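Local coordinates for DNA topoisomerase 2-associated protein PAT1 (Saccharomyces cerevisiae, PDB 5LMG), which activates mRNA decapping and represses translation in yeast, its C-terminal domain binding peptide motifs of the decapping enzyme Dcp2, at residues L52-T57 with A83-D88; Y59-D64 with S77-E82; D64-L69 with F113-K118. The protein carries 2 engineered substitutions. One frame throughout, in Å; residues are numbered along the deposited sequence.

Contact 1: L52-T57 with A83-D88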
loop_
_atom_site.group_PDB
_atom_site.type_symbol
_atom_site.label_atom_id
_atom_site.label_comp_id
_atom_site.label_asym_id
_atom_site.label_seq_id
_atom_site.Cartn_x
_atom_site.Cartn_y
_atom_site.Cartn_z
ATOM N N LEU A 52 -23.443 -2.988 -12.838
ATOM C CA LEU A 52 -23.078 -2.532 -14.187
ATOM C C LEU A 52 -23.998 -1.410 -14.663
ATOM O O LEU A 52 -23.527 -0.482 -15.325
ATOM C CB LEU A 52 -23.022 -3.688 -15.200
ATOM C CG LEU A 52 -21.865 -4.688 -15.024
ATOM C CD1 LEU A 52 -22.036 -5.878 -15.939
ATOM C CD2 LEU A 52 -20.506 -4.036 -15.246
ATOM N N GLU A 53 -25.291 -1.457 -14.253
ATOM C CA GLU A 53 -26.287 -0.426 -14.550
ATOM C C GLU A 53 -25.950 0.846 -13.770
ATOM O O GLU A 53 -26.044 1.940 -14.332
ATOM C CB GLU A 53 -27.707 -0.915 -14.209
ATOM C CG GLU A 53 -28.813 0.012 -14.688
ATOM C CD GLU A 53 -30.178 -0.205 -14.059
ATOM O OE1 GLU A 53 -30.277 -0.178 -12.809
ATOM O OE2 GLU A 53 -31.163 -0.347 -14.822
ATOM N N LEU A 54 -25.545 0.704 -12.485
ATOM C CA LEU A 54 -25.164 1.838 -11.637
ATOM C C LEU A 54 -23.963 2.581 -12.210
ATOM O O LEU A 54 -23.968 3.808 -12.203
ATOM C CB LEU A 54 -24.891 1.419 -10.181
ATOM C CG LEU A 54 -26.084 0.972 -9.318
ATOM C CD1 LEU A 54 -25.669 0.873 -7.855
ATOM C CD2 LEU A 54 -27.298 1.919 -9.456
ATOM N N ILE A 55 -22.953 1.837 -12.720
ATOM C CA ILE A 55 -21.743 2.387 -13.339
ATOM C C ILE A 55 -22.130 3.233 -14.567
ATOM O O ILE A 55 -21.661 4.366 -14.677
ATOM C CB ILE A 55 -20.667 1.287 -13.646
ATOM C CG1 ILE A 55 -20.143 0.652 -12.335
ATOM C CG2 ILE A 55 -19.485 1.862 -14.462
ATOM C CD1 ILE A 55 -19.385 -0.674 -12.480
ATOM N N GLU A 56 -23.027 2.702 -15.439
ATOM C CA GLU A 56 -23.521 3.390 -16.653
ATOM C C GLU A 56 -24.204 4.708 -16.296
ATOM O O GLU A 56 -23.947 5.717 -16.952
ATOM C CB GLU A 56 -24.467 2.500 -17.492
ATOM C CG GLU A 56 -23.836 1.248 -18.097
ATOM C CD GLU A 56 -22.440 1.386 -18.679
ATOM O OE1 GLU A 56 -22.252 2.218 -19.597
ATOM O OE2 GLU A 56 -21.533 0.661 -18.208
ATOM N N THR A 57 -25.035 4.700 -15.232
ATOM C CA THR A 57 -25.718 5.874 -14.681
ATOM C C THR A 57 -24.663 6.900 -14.201
ATOM O O THR A 57 -24.767 8.074 -14.557
ATOM C CB THR A 57 -26.702 5.445 -13.573
ATOM O OG1 THR A 57 -27.683 4.581 -14.141
ATOM C CG2 THR A 57 -27.396 6.624 -12.904
ATOM N N ALA A 83 -26.369 8.830 -7.359
ATOM C CA ALA A 83 -26.111 7.652 -8.205
ATOM C C ALA A 83 -24.953 6.757 -7.688
ATOM O O ALA A 83 -24.794 5.636 -8.171
ATOM C CB ALA A 83 -25.852 8.085 -9.642
ATOM N N LEU A 84 -24.177 7.239 -6.693
ATOM C CA LEU A 84 -23.052 6.513 -6.085
ATOM C C LEU A 84 -23.444 5.553 -4.939
ATOM O O LEU A 84 -22.681 4.628 -4.638
ATOM C CB LEU A 84 -21.952 7.480 -5.608
ATOM C CG LEU A 84 -21.164 8.282 -6.645
ATOM C CD1 LEU A 84 -20.229 9.254 -5.955
ATOM C CD2 LEU A 84 -20.347 7.377 -7.558
ATOM N N HIS A 85 -24.607 5.794 -4.287
ATOM C CA HIS A 85 -25.178 4.988 -3.190
ATOM C C HIS A 85 -24.248 4.810 -1.980
ATOM O O HIS A 85 -24.176 3.708 -1.431
ATOM C CB HIS A 85 -25.660 3.615 -3.720
ATOM C CG HIS A 85 -26.802 3.703 -4.677
ATOM N ND1 HIS A 85 -26.624 4.147 -5.973
ATOM C CD2 HIS A 85 -28.104 3.383 -4.498
ATOM C CE1 HIS A 85 -27.819 4.093 -6.539
ATOM N NE2 HIS A 85 -28.742 3.640 -5.689
ATOM N N ILE A 86 -23.532 5.878 -1.569
ATOM C CA ILE A 86 -22.611 5.820 -0.426
ATOM C C ILE A 86 -23.384 5.709 0.910
ATOM O O ILE A 86 -23.014 4.885 1.751
ATOM C CB ILE A 86 -21.566 6.977 -0.459
ATOM C CG1 ILE A 86 -20.317 6.542 -1.237
ATOM C CG2 ILE A 86 -21.153 7.473 0.943
ATOM C CD1 ILE A 86 -20.194 7.159 -2.519
ATOM N N ASP A 87 -24.465 6.506 1.079
ATOM C CA ASP A 87 -25.301 6.505 2.291
ATOM C C ASP A 87 -26.344 5.362 2.310
ATOM O O ASP A 87 -27.149 5.271 3.245
ATOM C CB ASP A 87 -25.956 7.885 2.509
ATOM C CG ASP A 87 -24.976 8.997 2.856
ATOM O OD1 ASP A 87 -24.154 8.800 3.782
ATOM O OD2 ASP A 87 -25.063 10.079 2.235
ATOM N N ASP A 88 -26.297 4.478 1.293
ATOM C CA ASP A 88 -27.172 3.319 1.138
ATOM C C ASP A 88 -26.677 2.145 2.018
ATOM O O ASP A 88 -25.612 1.573 1.761
ATOM C CB ASP A 88 -27.250 2.930 -0.351
ATOM C CG ASP A 88 -28.243 1.840 -0.685
ATOM O OD1 ASP A 88 -27.923 0.655 -0.458
ATOM O OD2 ASP A 88 -29.311 2.165 -1.246
#
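L54 lays its isopropyl fork against the imidazole of H85, the two side chains crossing at about a right angle. CD1 sits over the ring face, 4.2 Å from the centroid of H85 in a CH-pi contact, while L54 CD2 comes to 3.7 Å from H85 CE1. A branched aliphatic end suits this place: its fork sets one methyl over the ring and the other at the CE1 corner. The ring's rotation is probably steadied by a weak bond from H85 ND1 to A83 O, 3.2 Å long and in the imidazole plane. An alanine at L54 would remove both methyls and is likely to open a gap beneath the ring, leaving H85 freer to turn. This buried leucine is the close-packed part; toward the more accessible side the contact thins to T57 CG2 meeting A83 CB at 3.9 Å. That methyl, anti to the backbone N, turns to A83, while T57 OG1 beside the N (chi1 -61°) bonds E53 O at 3.1 Å. H85 (phi 56°) turns the chain out of helical geometry just after helix 78-82. N94 ND2 donates a hydrogen bond to H85 O, and P95 and M99 of helix 95-99 also touch L54.

Contact 2: Y59-D64 with S77-E82. With EDO (1,2-ethanediol), chain G; EDO (1,2-ethanediol), chain E.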
loop_
_atom_site.group_PDB
_atom_site.type_symbol
_atom_site.label_atom_id
_atom_site.label_comp_id
_atom_site.label_asym_id
_atom_site.label_seq_id
_atom_site.Cartn_x
_atom_site.Cartn_y
_atom_site.Cartn_z
ATOM N N TYR A 59 -21.492 7.252 -15.190
ATOM C CA TYR A 59 -20.859 7.784 -16.410
ATOM C C TYR A 59 -21.742 8.854 -17.075
ATOM O O TYR A 59 -21.240 9.922 -17.426
ATOM C CB TYR A 59 -20.489 6.648 -17.391
ATOM C CG TYR A 59 -19.094 6.106 -17.155
ATOM C CD1 TYR A 59 -18.800 5.350 -16.022
ATOM C CD2 TYR A 59 -18.059 6.375 -18.049
ATOM C CE1 TYR A 59 -17.510 4.884 -15.778
ATOM C CE2 TYR A 59 -16.764 5.913 -17.816
ATOM C CZ TYR A 59 -16.489 5.185 -16.666
ATOM O OH TYR A 59 -15.214 4.736 -16.408
ATOM N N GLU A 60 -23.063 8.596 -17.182
ATOM C CA GLU A 60 -24.019 9.544 -17.777
ATOM C C GLU A 60 -24.023 10.861 -17.005
ATOM O O GLU A 60 -23.927 11.923 -17.619
ATOM C CB GLU A 60 -25.432 8.952 -17.821
ATOM C CG GLU A 60 -25.642 7.943 -18.940
ATOM C CD GLU A 60 -26.933 7.144 -18.881
ATOM O OE1 GLU A 60 -27.646 7.217 -17.852
ATOM O OE2 GLU A 60 -27.218 6.419 -19.861
ATOM N N GLU A 61 -24.065 10.784 -15.663
ATOM C CA GLU A 61 -24.066 11.955 -14.785
ATOM C C GLU A 61 -22.754 12.742 -14.857
ATOM O O GLU A 61 -22.796 13.973 -14.846
ATOM C CB GLU A 61 -24.429 11.590 -13.336
ATOM C CG GLU A 61 -25.789 10.918 -13.155
ATOM C CD GLU A 61 -27.054 11.677 -13.521
ATOM O OE1 GLU A 61 -26.974 12.857 -13.933
ATOM O OE2 GLU A 61 -28.142 11.071 -13.390
ATOM N N ILE A 62 -21.602 12.042 -14.980
ATOM C CA ILE A 62 -20.289 12.690 -15.098
ATOM C C ILE A 62 -20.199 13.405 -16.445
ATOM O O ILE A 62 -19.799 14.568 -16.483
ATOM C CB ILE A 62 -19.099 11.716 -14.820
ATOM C CG1 ILE A 62 -18.993 11.320 -13.314
ATOM C CG2 ILE A 62 -17.746 12.241 -15.370
ATOM C CD1 ILE A 62 -18.633 12.459 -12.289
ATOM N N LEU A 63 -20.599 12.723 -17.537
ATOM C CA LEU A 63 -20.597 13.288 -18.886
ATOM C C LEU A 63 -21.425 14.572 -18.960
ATOM O O LEU A 63 -20.977 15.532 -19.581
ATOM C CB LEU A 63 -21.026 12.257 -19.949
ATOM C CG LEU A 63 -20.052 11.076 -20.221
ATOM C CD1 LEU A 63 -20.594 10.171 -21.297
ATOM C CD2 LEU A 63 -18.639 11.548 -20.583
ATOM N N ASP A 64 -22.580 14.618 -18.256
ATOM C CA ASP A 64 -23.441 15.809 -18.169
ATOM C C ASP A 64 -22.738 16.932 -17.411
ATOM O O ASP A 64 -22.732 18.064 -17.887
ATOM C CB ASP A 64 -24.789 15.482 -17.484
ATOM C CG ASP A 64 -25.828 14.799 -18.362
ATOM O OD1 ASP A 64 -25.642 14.776 -19.604
ATOM O OD2 ASP A 64 -26.837 14.300 -17.808
ATOM N N SER A 77 -24.176 18.686 -8.898
ATOM C CA SER A 77 -23.653 17.331 -8.693
ATOM C C SER A 77 -24.523 16.419 -7.795
ATOM O O SER A 77 -24.081 15.321 -7.460
ATOM C CB SER A 77 -22.225 17.400 -8.157
ATOM O OG SER A 77 -22.203 18.022 -6.884
ATOM N N THR A 78 -25.752 16.858 -7.424
ATOM C CA THR A 78 -26.681 16.089 -6.571
ATOM C C THR A 78 -27.031 14.715 -7.169
ATOM O O THR A 78 -26.941 13.708 -6.463
ATOM C CB THR A 78 -27.951 16.921 -6.263
ATOM O OG1 THR A 78 -27.561 18.152 -5.662
ATOM C CG2 THR A 78 -28.932 16.198 -5.349
ATOM N N ALA A 79 -27.455 14.688 -8.451
ATOM C CA ALA A 79 -27.829 13.467 -9.166
ATOM C C ALA A 79 -26.658 12.480 -9.248
ATOM O O ALA A 79 -26.869 11.286 -9.031
ATOM C CB ALA A 79 -28.351 13.802 -10.553
ATOM N N MET A 80 -25.418 12.984 -9.491
ATOM C CA MET A 80 -24.217 12.143 -9.556
ATOM C C MET A 80 -23.908 11.533 -8.175
ATOM O O MET A 80 -23.648 10.321 -8.095
ATOM C CB MET A 80 -23.016 12.935 -10.106
ATOM C CG MET A 80 -21.752 12.091 -10.301
ATOM S SD MET A 80 -20.672 12.047 -8.841
ATOM C CE MET A 80 -19.937 13.675 -8.920
ATOM N N TRP A 81 -23.919 12.375 -7.103
ATOM C CA TRP A 81 -23.674 11.937 -5.728
ATOM C C TRP A 81 -24.674 10.843 -5.334
ATOM O O TRP A 81 -24.258 9.804 -4.830
ATOM C CB TRP A 81 -23.704 13.118 -4.722
ATOM C CG TRP A 81 -23.664 12.685 -3.278
ATOM C CD1 TRP A 81 -24.705 12.686 -2.396
ATOM C CD2 TRP A 81 -22.550 12.100 -2.580
ATOM N NE1 TRP A 81 -24.299 12.182 -1.179
ATOM C CE2 TRP A 81 -22.984 11.807 -1.266
ATOM C CE3 TRP A 81 -21.220 11.803 -2.935
ATOM C CZ2 TRP A 81 -22.137 11.238 -0.303
ATOM C CZ3 TRP A 81 -20.376 11.263 -1.972
ATOM C CH2 TRP A 81 -20.835 10.982 -0.676
ATOM N N GLU A 82 -25.970 11.057 -5.629
ATOM C CA GLU A 82 -27.040 10.096 -5.340
ATOM C C GLU A 82 -26.871 8.772 -6.105
ATOM O O GLU A 82 -27.136 7.713 -5.537
ATOM C CB GLU A 82 -28.422 10.713 -5.591
ATOM C CG GLU A 82 -28.904 11.588 -4.446
ATOM C CD GLU A 82 -30.335 12.073 -4.584
ATOM O OE1 GLU A 82 -31.265 11.246 -4.439
ATOM O OE2 GLU A 82 -30.528 13.288 -4.814
HETATM C C1 EDO G . -30.184 14.639 -15.810
HETATM O O1 EDO G . -30.352 14.370 -17.193
HETATM C C2 EDO G . -30.427 13.345 -14.989
HETATM O O2 EDO G . -30.274 13.624 -13.603
HETATM C C1 EDO E . -31.326 6.133 -18.291
HETATM O O1 EDO E . -32.443 6.069 -17.417
HETATM C C2 EDO E . -31.069 4.734 -18.903
HETATM O O2 EDO E . -29.959 4.799 -19.784
#
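An antiparallel helical hairpin brings E61 and I62 of helix 48-70 against A79 and M80 of the short helix 78-82. The two axes, 9.1 Å apart at their closest, run at 156° to each other, and the backbones come nearest where the CA atoms of E61 and M80 lie 5.2 Å apart. There the helices meet through E61 CB, 3.8 Å from M80 CB. A bend at chi2 (-63°) brings the glutamate's carboxylate beside A79, whose CB is 3.8 Å from E61 OE1. Alanine is small enough for this charged group to pass alongside its methyl. On this accessible rim an ethanediol, probably from the crystallisation liquor, sets O2 3.3 Å from E61 OE2, a weak approach to the carboxylate. Antiparallel helix pairing of this kind is consistent with the all-helical character of the PAT1 family, which is placed in the TPR clan. On the buried side the two helices meet through apolar atoms. With chi1 at -176°, the M80 chain leaves CA on the side opposite its backbone nitrogen and then bends twice, curling round I62: CD1 of the isoleucine lies 3.7 Å from M80 CG and 3.8 Å from M80 CE, with the sulfur slightly farther off. A flexible methionine can follow the branched isoleucine in this way. I62 packs in addition on I108 and R111 of helix 103-114, and M80 continues onto L116.

Contact 3: D64-L69 with F113-K118. With MG (magnesium ion), chain N.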
loop_
_atom_site.group_PDB
_atom_site.type_symbol
_atom_site.label_atom_id
_atom_site.label_comp_id
_atom_site.label_asym_id
_atom_site.label_seq_id
_atom_site.Cartn_x
_atom_site.Cartn_y
_atom_site.Cartn_z
ATOM N N ASP A 64 -22.580 14.618 -18.256
ATOM C CA ASP A 64 -23.441 15.809 -18.169
ATOM C C ASP A 64 -22.738 16.932 -17.411
ATOM O O ASP A 64 -22.732 18.064 -17.887
ATOM C CB ASP A 64 -24.789 15.482 -17.484
ATOM C CG ASP A 64 -25.828 14.799 -18.362
ATOM O OD1 ASP A 64 -25.642 14.776 -19.604
ATOM O OD2 ASP A 64 -26.837 14.300 -17.808
ATOM N N LEU A 65 -22.125 16.615 -16.248
ATOM C CA LEU A 65 -21.408 17.605 -15.434
ATOM C C LEU A 65 -20.229 18.187 -16.205
ATOM O O LEU A 65 -20.043 19.405 -16.203
ATOM C CB LEU A 65 -20.915 17.007 -14.100
ATOM C CG LEU A 65 -21.960 16.731 -13.019
ATOM C CD1 LEU A 65 -21.378 15.839 -11.916
ATOM C CD2 LEU A 65 -22.543 18.020 -12.447
ATOM N N GLU A 66 -19.470 17.317 -16.899
ATOM C CA GLU A 66 -18.296 17.693 -17.687
ATOM C C GLU A 66 -18.681 18.568 -18.866
ATOM O O GLU A 66 -17.987 19.554 -19.117
ATOM C CB GLU A 66 -17.515 16.459 -18.138
ATOM C CG GLU A 66 -16.727 15.806 -17.016
ATOM C CD GLU A 66 -15.948 14.558 -17.389
ATOM O OE1 GLU A 66 -16.300 13.904 -18.400
ATOM O OE2 GLU A 66 -15.039 14.181 -16.613
ATOM N N ALA A 67 -19.805 18.244 -19.556
ATOM C CA ALA A 67 -20.318 19.021 -20.698
ATOM C C ALA A 67 -20.779 20.417 -20.257
ATOM O O ALA A 67 -20.413 21.400 -20.903
ATOM C CB ALA A 67 -21.456 18.283 -21.396
ATOM N N ASN A 68 -21.550 20.502 -19.148
ATOM C CA ASN A 68 -22.039 21.773 -18.586
ATOM C C ASN A 68 -20.870 22.688 -18.213
ATOM O O ASN A 68 -20.854 23.851 -18.621
ATOM C CB ASN A 68 -22.928 21.536 -17.356
ATOM C CG ASN A 68 -24.276 20.924 -17.643
ATOM O OD1 ASN A 68 -24.825 21.007 -18.751
ATOM N ND2 ASN A 68 -24.848 20.316 -16.629
ATOM N N LEU A 69 -19.880 22.139 -17.478
ATOM C CA LEU A 69 -18.675 22.854 -17.047
ATOM C C LEU A 69 -17.876 23.403 -18.251
ATOM O O LEU A 69 -17.492 24.572 -18.248
ATOM C CB LEU A 69 -17.798 21.943 -16.163
ATOM C CG LEU A 69 -16.689 22.631 -15.370
ATOM C CD1 LEU A 69 -17.255 23.483 -14.244
ATOM C CD2 LEU A 69 -15.706 21.623 -14.822
ATOM N N PHE A 113 -14.288 12.944 -8.269
ATOM C CA PHE A 113 -13.661 13.825 -7.282
ATOM C C PHE A 113 -13.591 15.281 -7.720
ATOM O O PHE A 113 -13.619 16.159 -6.857
ATOM C CB PHE A 113 -12.286 13.289 -6.854
ATOM C CG PHE A 113 -12.388 12.369 -5.655
ATOM C CD1 PHE A 113 -13.155 11.206 -5.708
ATOM C CD2 PHE A 113 -11.744 12.681 -4.463
ATOM C CE1 PHE A 113 -13.277 10.380 -4.591
ATOM C CE2 PHE A 113 -11.856 11.844 -3.350
ATOM C CZ PHE A 113 -12.626 10.705 -3.418
ATOM N N ASN A 114 -13.595 15.554 -9.040
ATOM C CA ASN A 114 -13.626 16.927 -9.543
ATOM C C ASN A 114 -14.936 17.657 -9.188
ATOM O O ASN A 114 -14.929 18.884 -9.106
ATOM C CB ASN A 114 -13.420 16.958 -11.065
ATOM C CG ASN A 114 -12.020 16.638 -11.523
ATOM O OD1 ASN A 114 -11.038 16.748 -10.774
ATOM N ND2 ASN A 114 -11.897 16.259 -12.786
ATOM N N PHE A 115 -16.051 16.916 -8.996
ATOM C CA PHE A 115 -17.370 17.512 -8.732
ATOM C C PHE A 115 -17.898 17.336 -7.296
ATOM O O PHE A 115 -19.055 17.668 -7.035
ATOM C CB PHE A 115 -18.403 16.997 -9.762
ATOM C CG PHE A 115 -18.065 17.383 -11.182
ATOM C CD1 PHE A 115 -18.384 18.644 -11.670
ATOM C CD2 PHE A 115 -17.372 16.506 -12.013
ATOM C CE1 PHE A 115 -18.038 19.016 -12.976
ATOM C CE2 PHE A 115 -17.019 16.880 -13.313
ATOM C CZ PHE A 115 -17.360 18.130 -13.790
ATOM N N LEU A 116 -17.057 16.866 -6.365
ATOM C CA LEU A 116 -17.459 16.679 -4.969
ATOM C C LEU A 116 -16.820 17.688 -4.030
ATOM O O LEU A 116 -15.762 18.237 -4.341
ATOM C CB LEU A 116 -17.111 15.264 -4.478
ATOM C CG LEU A 116 -17.725 14.069 -5.200
ATOM C CD1 LEU A 116 -17.150 12.797 -4.661
ATOM C CD2 LEU A 116 -19.247 14.058 -5.097
ATOM N N ASP A 117 -17.451 17.908 -2.862
ATOM C CA ASP A 117 -16.889 18.772 -1.827
ATOM C C ASP A 117 -16.122 17.907 -0.810
ATOM O O ASP A 117 -16.084 16.679 -0.972
ATOM C CB ASP A 117 -17.946 19.703 -1.181
ATOM C CG ASP A 117 -19.049 19.054 -0.354
ATOM O OD1 ASP A 117 -18.899 17.877 0.028
ATOM O OD2 ASP A 117 -20.043 19.737 -0.065
ATOM N N LYS A 118 -15.500 18.541 0.207
ATOM C CA LYS A 118 -14.675 17.879 1.218
ATOM C C LYS A 118 -15.397 16.742 1.973
ATOM O O LYS A 118 -14.863 15.627 2.029
ATOM C CB LYS A 118 -14.078 18.916 2.190
ATOM C CG LYS A 118 -13.034 18.357 3.160
ATOM C CD LYS A 118 -12.651 19.398 4.204
ATOM C CE LYS A 118 -12.222 18.765 5.506
ATOM N NZ LYS A 118 -11.658 19.763 6.455
HETATM MG MG MG N . -21.759 19.435 1.209
HETATM O O HOH W 1 -13.679 16.046 -14.933
HETATM O O HOH W 2 -21.107 17.484 1.800
HETATM O O HOH W 3 -23.002 18.503 -0.502
#
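Helix 48-70 passes the C-terminal end of helix 103-114 with the CA atoms of L65 and F115 7.8 Å apart, a spacing bridged by the phenyl ring of F115. The ring lies flat on L65: CB is 3.7 Å from the centroid of the F115 ring and only 11° off its normal, a CH-pi contact nearly over the centre. The L65 and F115 side chains slide past each other in opposite directions, bringing L65 CD1 to 3.7 Å from F115 CG. Leucine suits this place because its methylene and one methyl together follow the length of the aromatic group. Farther along the helix, L69 sends CG anti to its backbone N (chi1 -166°), and its CD2 approaches F115 CE1 obliquely at 4.0 Å. The E66 side chain runs across that of F115 at about a right angle, its carboxylate plane turned 55° from the ring and its CG 3.9 Å from F115 CE2. Glutamate serves two ends here: its methylene carbon packs on the phenyl, and its carboxylate goes on to a salt bridge with R111 NE. A water 2.9 Å from E66 OE2 donates to that oxygen and accepts from N114 ND2, tying the polar rim of the contact across the two helices. D117 holds magnesium through OD2 at 2.2 Å, and a water on the metal donates to OD1. That same OD1 caps a backbone N, making an aspartate N-cap at the start of helix 118-130, here also carrying a metal.

All three contacts draw on helix 48-70 and follow one another along it, contacts 2 and 3 sharing D64. Contact 2 lies between the others, its centre 10 Å from that of contact 1 and 8 Å from that of contact 3; the centres of contacts 1 and 3 are 16 Å apart, and the two do not touch. M80 joins contact 2 to contact 3, its CB 3.8 Å from L65 CD1 and its CE 3.8 Å from F115 CB, while S77 OG is hydrogen-bonded to F115 O. W81 reaches the other way, its CH2 3.9 Å from I86 CG2. The magnesium, bound by D117 of contact 3, is about 12 Å from the M80 side chain.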